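Alkylhydroperoxidase AhpD core: uncharacterized peroxidase-related protein (Ralstonia eutropha, PDB 2PRR) is of unknown function but is probably a peroxidase of the AhpD type, reducing hydroperoxides. Local coordinates at residues F37-N40 and V41-T44; D185-F188 and L189-R192; H139-N142 and E143-E147. One frame throughout, in Å; residues are numbered along the deposited sequence.

Interaction 1 of 3, residues F37-N40 and V41-T44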
loop_
_atom_site.group_PDB
_atom_site.type_symbol
_atom_site.label_atom_id
_atom_site.label_comp_id
_atom_site.label_asym_id
_atom_site.label_seq_id
_atom_site.Cartn_x
_atom_site.Cartn_y
_atom_site.Cartn_z
ATOM N N PHE D 37 5.761 -33.023 -23.630
ATOM C CA PHE D 37 6.588 -31.849 -23.761
ATOM C C PHE D 37 7.232 -31.635 -22.418
ATOM O O PHE D 37 6.756 -32.143 -21.403
ATOM C CB PHE D 37 5.747 -30.614 -24.170
ATOM C CG PHE D 37 4.837 -30.095 -23.080
ATOM C CD1 PHE D 37 3.635 -30.727 -22.801
ATOM C CD2 PHE D 37 5.173 -28.964 -22.348
ATOM C CE1 PHE D 37 2.793 -30.257 -21.804
ATOM C CE2 PHE D 37 4.333 -28.493 -21.359
ATOM C CZ PHE D 37 3.142 -29.140 -21.087
ATOM N N VAL D 38 8.313 -30.874 -22.410
ATOM C CA VAL D 38 9.003 -30.596 -21.178
ATOM C C VAL D 38 8.629 -29.208 -20.710
ATOM O O VAL D 38 8.979 -28.226 -21.370
ATOM C CB VAL D 38 10.537 -30.676 -21.325
ATOM C CG1 VAL D 38 11.214 -30.313 -19.969
ATOM C CG2 VAL D 38 10.964 -32.088 -21.789
ATOM N N PRO D 39 7.889 -29.125 -19.594
ATOM C CA PRO D 39 7.598 -27.825 -19.012
ATOM C C PRO D 39 8.888 -27.050 -18.885
ATOM O O PRO D 39 9.916 -27.603 -18.521
ATOM C CB PRO D 39 7.043 -28.175 -17.648
ATOM C CG PRO D 39 6.375 -29.488 -17.879
ATOM C CD PRO D 39 7.237 -30.209 -18.847
ATOM N N ASN D 40 8.835 -25.762 -19.173
ATOM C CA ASN D 40 10.050 -24.957 -19.208
ATOM C C ASN D 40 10.768 -24.764 -17.884
ATOM O O ASN D 40 11.948 -24.443 -17.877
ATOM C CB ASN D 40 9.781 -23.632 -19.941
ATOM C CG ASN D 40 9.472 -23.847 -21.428
ATOM O OD1 ASN D 40 9.889 -24.862 -22.036
ATOM N ND2 ASN D 40 8.721 -22.915 -22.016
ATOM N N VAL D 41 10.097 -25.010 -16.770
ATOM C CA VAL D 41 10.729 -24.845 -15.451
ATOM C C VAL D 41 11.924 -25.823 -15.335
ATOM O O VAL D 41 12.952 -25.472 -14.752
ATOM C CB VAL D 41 9.698 -25.069 -14.275
ATOM C CG1 VAL D 41 9.167 -26.525 -14.257
ATOM C CG2 VAL D 41 10.287 -24.685 -12.888
ATOM N N PHE D 42 11.794 -27.034 -15.894
ATOM C CA PHE D 42 12.878 -28.018 -15.824
ATOM C C PHE D 42 14.104 -27.589 -16.627
ATOM O O PHE D 42 15.228 -27.709 -16.169
ATOM C CB PHE D 42 12.436 -29.401 -16.355
ATOM C CG PHE D 42 11.369 -30.072 -15.533
ATOM C CD1 PHE D 42 11.701 -30.847 -14.438
ATOM C CD2 PHE D 42 10.020 -29.947 -15.874
ATOM C CE1 PHE D 42 10.695 -31.476 -13.679
ATOM C CE2 PHE D 42 9.020 -30.564 -15.113
ATOM C CZ PHE D 42 9.365 -31.325 -14.022
ATOM N N LEU D 43 13.875 -27.098 -17.835
ATOM C CA LEU D 43 14.953 -26.723 -18.715
ATOM C C LEU D 43 15.635 -25.448 -18.283
ATOM O O LEU D 43 16.847 -25.325 -18.420
ATOM C CB LEU D 43 14.407 -26.565 -20.128
ATOM C CG LEU D 43 13.829 -27.861 -20.714
ATOM C CD1 LEU D 43 12.894 -27.535 -21.871
ATOM C CD2 LEU D 43 14.956 -28.825 -21.118
ATOM N N THR D 44 14.868 -24.495 -17.765
ATOM C CA THR D 44 15.448 -23.214 -17.344
ATOM C C THR D 44 16.255 -23.344 -16.065
ATOM O O THR D 44 17.344 -22.764 -15.949
ATOM C CB THR D 44 14.362 -22.100 -17.197
ATOM O OG1 THR D 44 13.336 -22.523 -16.288
ATOM C CG2 THR D 44 13.743 -21.801 -18.543
#
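Val38 and Pro39 pack against Phe42 and Leu43 where the loop after helix 22-35 turns into the first turn of helix 40-45, a local contact at a helix N-terminus in an all-helical AhpD-like fold. From its CB, which lies 4.0 Å from Leu43 CD1, Val38 sends CG1 anti to the backbone N (chi1 178°), and this branch does most of the touching. CG1 meets Leu43 CG at 3.7 Å, the two side chains crossing at about a right angle, and also reaches the CB of Phe42, 3.9 Å from CG1 of Val38. Val38 also touches Ile28 and Gln32 of helix 22-35. Pro39 lies alongside Phe42 with the two side chains pointing the same way, its CB 3.9 Å from Phe42 CD2, while the Phe42 ring stacks with that of Phe56. The carbonyl of Pro39 accepts the N-H of Phe42 and also sits at the edge of the same ring, in its plane. The side-chain ND2 of Asn40 donates to the carbonyl of Arg182. Its own carbonyl is gripped twice by Thr44: Thr44 N donates to Asn40 O at 2.9 Å, and Thr44 OG1 donates to Asn40 O, also at 2.9 Å, from a position tilted 32° out of the carbonyl plane.

Interaction 2 of 3, residues D185-F188 and L189-R192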
loop_
_atom_site.group_PDB
_atom_site.type_symbol
_atom_site.label_atom_id
_atom_site.label_comp_id
_atom_site.label_asym_id
_atom_site.label_seq_id
_atom_site.Cartn_x
_atom_site.Cartn_y
_atom_site.Cartn_z
ATOM N N ASP D 185 3.200 -23.327 -24.472
ATOM C CA ASP D 185 1.965 -23.085 -25.210
ATOM C C ASP D 185 0.866 -24.048 -24.821
ATOM O O ASP D 185 -0.300 -23.693 -24.806
ATOM C CB ASP D 185 2.209 -23.223 -26.729
ATOM C CG ASP D 185 3.007 -22.062 -27.331
ATOM O OD1 ASP D 185 3.417 -21.126 -26.605
ATOM O OD2 ASP D 185 3.219 -22.106 -28.563
ATOM N N GLU D 186 1.255 -25.270 -24.513
ATOM C CA GLU D 186 0.316 -26.324 -24.200
ATOM C C GLU D 186 -0.493 -26.047 -22.940
ATOM O O GLU D 186 -1.649 -26.458 -22.850
ATOM C CB GLU D 186 1.029 -27.664 -24.029
ATOM C CG GLU D 186 1.732 -28.209 -25.269
ATOM C CD GLU D 186 3.078 -27.571 -25.537
ATOM O OE1 GLU D 186 3.407 -26.518 -24.932
ATOM O OE2 GLU D 186 3.807 -28.124 -26.369
ATOM N N PHE D 187 0.105 -25.377 -21.963
ATOM C CA PHE D 187 -0.611 -25.076 -20.722
ATOM C C PHE D 187 -1.832 -24.173 -20.901
ATOM O O PHE D 187 -2.837 -24.376 -20.217
ATOM C CB PHE D 187 0.312 -24.422 -19.683
ATOM C CG PHE D 187 1.366 -25.339 -19.127
ATOM C CD1 PHE D 187 1.014 -26.562 -18.558
ATOM C CD2 PHE D 187 2.692 -24.938 -19.080
ATOM C CE1 PHE D 187 1.962 -27.387 -18.020
ATOM C CE2 PHE D 187 3.653 -25.765 -18.543
ATOM C CZ PHE D 187 3.285 -27.006 -18.017
ATOM N N PHE D 188 -1.728 -23.184 -21.802
ATOM C CA PHE D 188 -2.785 -22.177 -22.027
ATOM C C PHE D 188 -4.128 -22.801 -22.418
ATOM O O PHE D 188 -5.171 -22.349 -21.986
ATOM C CB PHE D 188 -2.362 -21.154 -23.094
ATOM C CG PHE D 188 -1.304 -20.138 -22.649
ATOM C CD1 PHE D 188 0.027 -20.454 -22.649
ATOM C CD2 PHE D 188 -1.658 -18.828 -22.354
ATOM C CE1 PHE D 188 1.003 -19.515 -22.299
ATOM C CE2 PHE D 188 -0.691 -17.863 -21.994
ATOM C CZ PHE D 188 0.627 -18.196 -21.963
ATOM N N LEU D 189 -4.089 -23.869 -23.202
ATOM C CA LEU D 189 -5.298 -24.538 -23.690
ATOM C C LEU D 189 -5.703 -25.823 -22.929
ATOM O O LEU D 189 -6.856 -26.243 -22.976
ATOM C CB LEU D 189 -5.086 -24.845 -25.181
ATOM C CG LEU D 189 -6.216 -25.433 -26.020
ATOM C CD1 LEU D 189 -7.567 -24.724 -25.832
ATOM C CD2 LEU D 189 -5.777 -25.374 -27.482
HETATM N N MSE D 190 -4.747 -26.429 -22.243
HETATM C CA MSE D 190 -4.939 -27.673 -21.495
HETATM C C MSE D 190 -5.953 -27.591 -20.354
HETATM O O MSE D 190 -5.860 -26.712 -19.499
HETATM C CB MSE D 190 -3.581 -28.076 -20.940
HETATM C CG MSE D 190 -3.522 -29.304 -20.086
HETATM SE SE MSE D 190 -1.689 -29.506 -19.511
HETATM C CE MSE D 190 -0.810 -29.666 -21.220
ATOM N N GLY D 191 -6.908 -28.524 -20.338
ATOM C CA GLY D 191 -7.961 -28.557 -19.311
ATOM C C GLY D 191 -9.185 -27.655 -19.521
ATOM O O GLY D 191 -10.106 -27.648 -18.696
ATOM N N ARG D 192 -9.211 -26.902 -20.616
ATOM C CA ARG D 192 -10.321 -26.005 -20.914
ATOM C C ARG D 192 -11.501 -26.714 -21.606
ATOM O O ARG D 192 -12.622 -26.208 -21.601
ATOM C CB ARG D 192 -9.827 -24.823 -21.740
ATOM C CG ARG D 192 -8.735 -24.042 -21.059
ATOM C CD ARG D 192 -8.506 -22.715 -21.755
ATOM N NE ARG D 192 -7.648 -21.809 -20.989
ATOM C CZ ARG D 192 -8.031 -21.134 -19.903
ATOM N NH1 ARG D 192 -9.267 -21.250 -19.427
ATOM N NH2 ARG D 192 -7.165 -20.330 -19.289
#
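Met190, present as selenomethionine, folds back on Glu186 and Phe187 and forms much of the side-chain packing in this local contact. With chi1 and chi2 both near 180°, its side chain runs out straight before the bend at chi3 brings CE round to 3.9 Å from CB of Glu186. SE runs alongside the Phe187 side chain, 4.1 Å from Phe187 CD1, in a Met-aromatic contact whose approach to the ring is oblique. The buried Phe187 ring meets Phe37 edge to face and packs on Ala93 and Ala96, so this side of the turn is pressed against helix 88-102. Met190 N donates to Glu186 O at 3.2 Å, and the weakly bonded helix 185-189 is followed by a type II beta turn from Leu189 to Arg192, with Gly191 at a positive phi of 83°. The turn brings Arg192 back to the carbonyl of Phe188. Its side chain runs extended from CG to NE, and NE donates to Phe188 O at 2.7 Å, nearly in line with the carbonyl and close to the guanidinium plane. Arg192 NH1 forms a salt bridge with Asp109, and the residue also packs on Phe188 of a neighbouring subunit. The other side is looser. Asp185 and the ends of Glu186 and Leu189 take little part, Asp185 and Leu189 meeting Leu106 and Val193 of a neighbouring subunit instead. Glu186 bends at chi2, its carboxylate taking no part, and CE of Met190 rests against its CB and carbonyl O.

Interaction 3 of 3, residues H139-N142 and E143-E147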
loop_
_atom_site.group_PDB
_atom_site.type_symbol
_atom_site.label_atom_id
_atom_site.label_comp_id
_atom_site.label_asym_id
_atom_site.label_seq_id
_atom_site.Cartn_x
_atom_site.Cartn_y
_atom_site.Cartn_z
ATOM N N HIS D 139 4.090 -12.684 8.858
ATOM C CA HIS D 139 4.459 -12.207 10.179
ATOM C C HIS D 139 3.250 -11.920 11.056
ATOM O O HIS D 139 3.398 -11.759 12.260
ATOM C CB HIS D 139 5.302 -10.951 10.080
ATOM C CG HIS D 139 4.545 -9.752 9.640
ATOM N ND1 HIS D 139 4.073 -9.606 8.357
ATOM C CD2 HIS D 139 4.209 -8.620 10.300
ATOM C CE1 HIS D 139 3.461 -8.437 8.252
ATOM N NE2 HIS D 139 3.536 -7.822 9.416
ATOM N N GLU D 140 2.062 -11.848 10.461
ATOM C CA GLU D 140 0.846 -11.565 11.195
ATOM C C GLU D 140 0.057 -12.800 11.532
ATOM O O GLU D 140 -0.947 -12.710 12.221
ATOM C CB GLU D 140 -0.029 -10.564 10.426
ATOM C CG GLU D 140 0.436 -9.108 10.547
ATOM C CD GLU D 140 -0.449 -8.129 9.771
ATOM O OE1 GLU D 140 -1.342 -8.579 9.025
ATOM O OE2 GLU D 140 -0.246 -6.901 9.885
ATOM N N VAL D 141 0.515 -13.959 11.070
ATOM C CA VAL D 141 -0.185 -15.194 11.338
ATOM C C VAL D 141 -0.252 -15.455 12.833
ATOM O O VAL D 141 0.773 -15.465 13.500
ATOM C CB VAL D 141 0.499 -16.387 10.668
ATOM C CG1 VAL D 141 -0.100 -17.659 11.154
ATOM C CG2 VAL D 141 0.381 -16.282 9.167
ATOM N N ASN D 142 -1.461 -15.699 13.331
ATOM C CA ASN D 142 -1.728 -15.948 14.757
ATOM C C ASN D 142 -2.604 -17.211 14.978
ATOM O O ASN D 142 -2.928 -17.923 14.023
ATOM C CB ASN D 142 -2.386 -14.707 15.358
ATOM C CG ASN D 142 -3.654 -14.330 14.657
ATOM O OD1 ASN D 142 -4.267 -15.122 13.961
ATOM N ND2 ASN D 142 -4.048 -13.108 14.823
ATOM N N GLU D 143 -2.979 -17.467 16.230
ATOM C CA GLU D 143 -3.790 -18.652 16.567
ATOM C C GLU D 143 -5.208 -18.642 15.992
ATOM O O GLU D 143 -5.775 -19.712 15.698
ATOM C CB GLU D 143 -3.826 -18.872 18.091
ATOM C CG GLU D 143 -2.454 -19.235 18.674
ATOM C CD GLU D 143 -1.899 -20.558 18.142
ATOM O OE1 GLU D 143 -2.642 -21.574 18.163
ATOM O OE2 GLU D 143 -0.719 -20.568 17.707
ATOM N N ALA D 144 -5.761 -17.436 15.820
ATOM C CA ALA D 144 -7.091 -17.278 15.257
ATOM C C ALA D 144 -7.108 -17.723 13.796
ATOM O O ALA D 144 -8.139 -18.198 13.308
ATOM C CB ALA D 144 -7.576 -15.851 15.400
ATOM N N ASP D 145 -5.980 -17.619 13.103
ATOM C CA ASP D 145 -5.928 -18.066 11.703
ATOM C C ASP D 145 -5.988 -19.591 11.670
ATOM O O ASP D 145 -6.591 -20.169 10.766
ATOM C CB ASP D 145 -4.678 -17.543 10.979
ATOM C CG ASP D 145 -4.593 -15.996 10.966
ATOM O OD1 ASP D 145 -5.609 -15.291 10.775
ATOM O OD2 ASP D 145 -3.481 -15.478 11.148
ATOM N N PHE D 146 -5.367 -20.245 12.647
ATOM C CA PHE D 146 -5.423 -21.700 12.708
ATOM C C PHE D 146 -6.825 -22.142 13.122
ATOM O O PHE D 146 -7.348 -23.088 12.530
ATOM C CB PHE D 146 -4.331 -22.271 13.607
ATOM C CG PHE D 146 -2.934 -22.092 13.053
ATOM C CD1 PHE D 146 -2.452 -22.943 12.066
ATOM C CD2 PHE D 146 -2.107 -21.061 13.512
ATOM C CE1 PHE D 146 -1.168 -22.765 11.543
ATOM C CE2 PHE D 146 -0.826 -20.885 12.993
ATOM C CZ PHE D 146 -0.360 -21.740 12.008
ATOM N N GLU D 147 -7.427 -21.461 14.109
ATOM C CA GLU D 147 -8.822 -21.731 14.552
ATOM C C GLU D 147 -9.809 -21.681 13.395
ATOM O O GLU D 147 -10.648 -22.573 13.245
ATOM C CB GLU D 147 -9.301 -20.730 15.614
ATOM C CG GLU D 147 -8.791 -20.996 17.053
ATOM C CD GLU D 147 -9.060 -19.839 18.042
ATOM O OE1 GLU D 147 -10.236 -19.423 18.168
ATOM O OE2 GLU D 147 -8.093 -19.370 18.704
#
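Asn142 and Asp145 hold each other through a capping box at the start of helix 143-151. Asp145 N donates to Asn142 OD1 at 3.1 Å, running almost straight on from the amide C=O, and in return Asn142 N donates to Asp145 OD2 at 3.0 Å with an N-H...O angle of 166°. The amide comes within reach because CG of Asn142 sits between the backbone N and the carbonyl carbon (chi1 58°). Asp145 N also donates to Asn142 O, at 3.2 Å. Asn142 OD1 and Asp145 OD2, both acceptors, come within 2.9 Å of each other, a closeness probably eased by Lys133, which forms a salt bridge with OD2. Lys133 also bonds to the carbonyl of Glu140, tying the loop to helix 122-137. Beside the box, Val141 CG1 packs at 3.8 Å on Phe146 CE2, their side chains crossing at about a right angle. Arg11 of a neighbouring subunit makes a cation-pi contact with Phe146 and a salt bridge with Glu143. Within its own chain, the capped turn lies between helix 122-137, where Asp145 touches Phe130, and helix 156-179, where Phe146 packs on Asp156 and Ala159.

Overall arrangement
The three contacts follow one another along the chain in the order interaction 1, interaction 3, interaction 2, each at a junction between helix and loop. Interactions 1 and 2, far apart in sequence, are neighbours in space with centres about 15 Å apart: Phe37 lies against Glu186 and Met190, with its CE1 3.7 Å from Met190 CE, and Pro39 against Phe187, so the loop before helix 40-45 packs on the C-terminal helix 185-189 and the residue after it. Interaction 3 lies on the other side of the chain's centre, its centre about 36 Å from the centres of interactions 1 and 2. Interactions 2 and 3 both reach other subunits, placing chain-to-chain contacts at two distant points of this helical protein, whose assembly holds six chains.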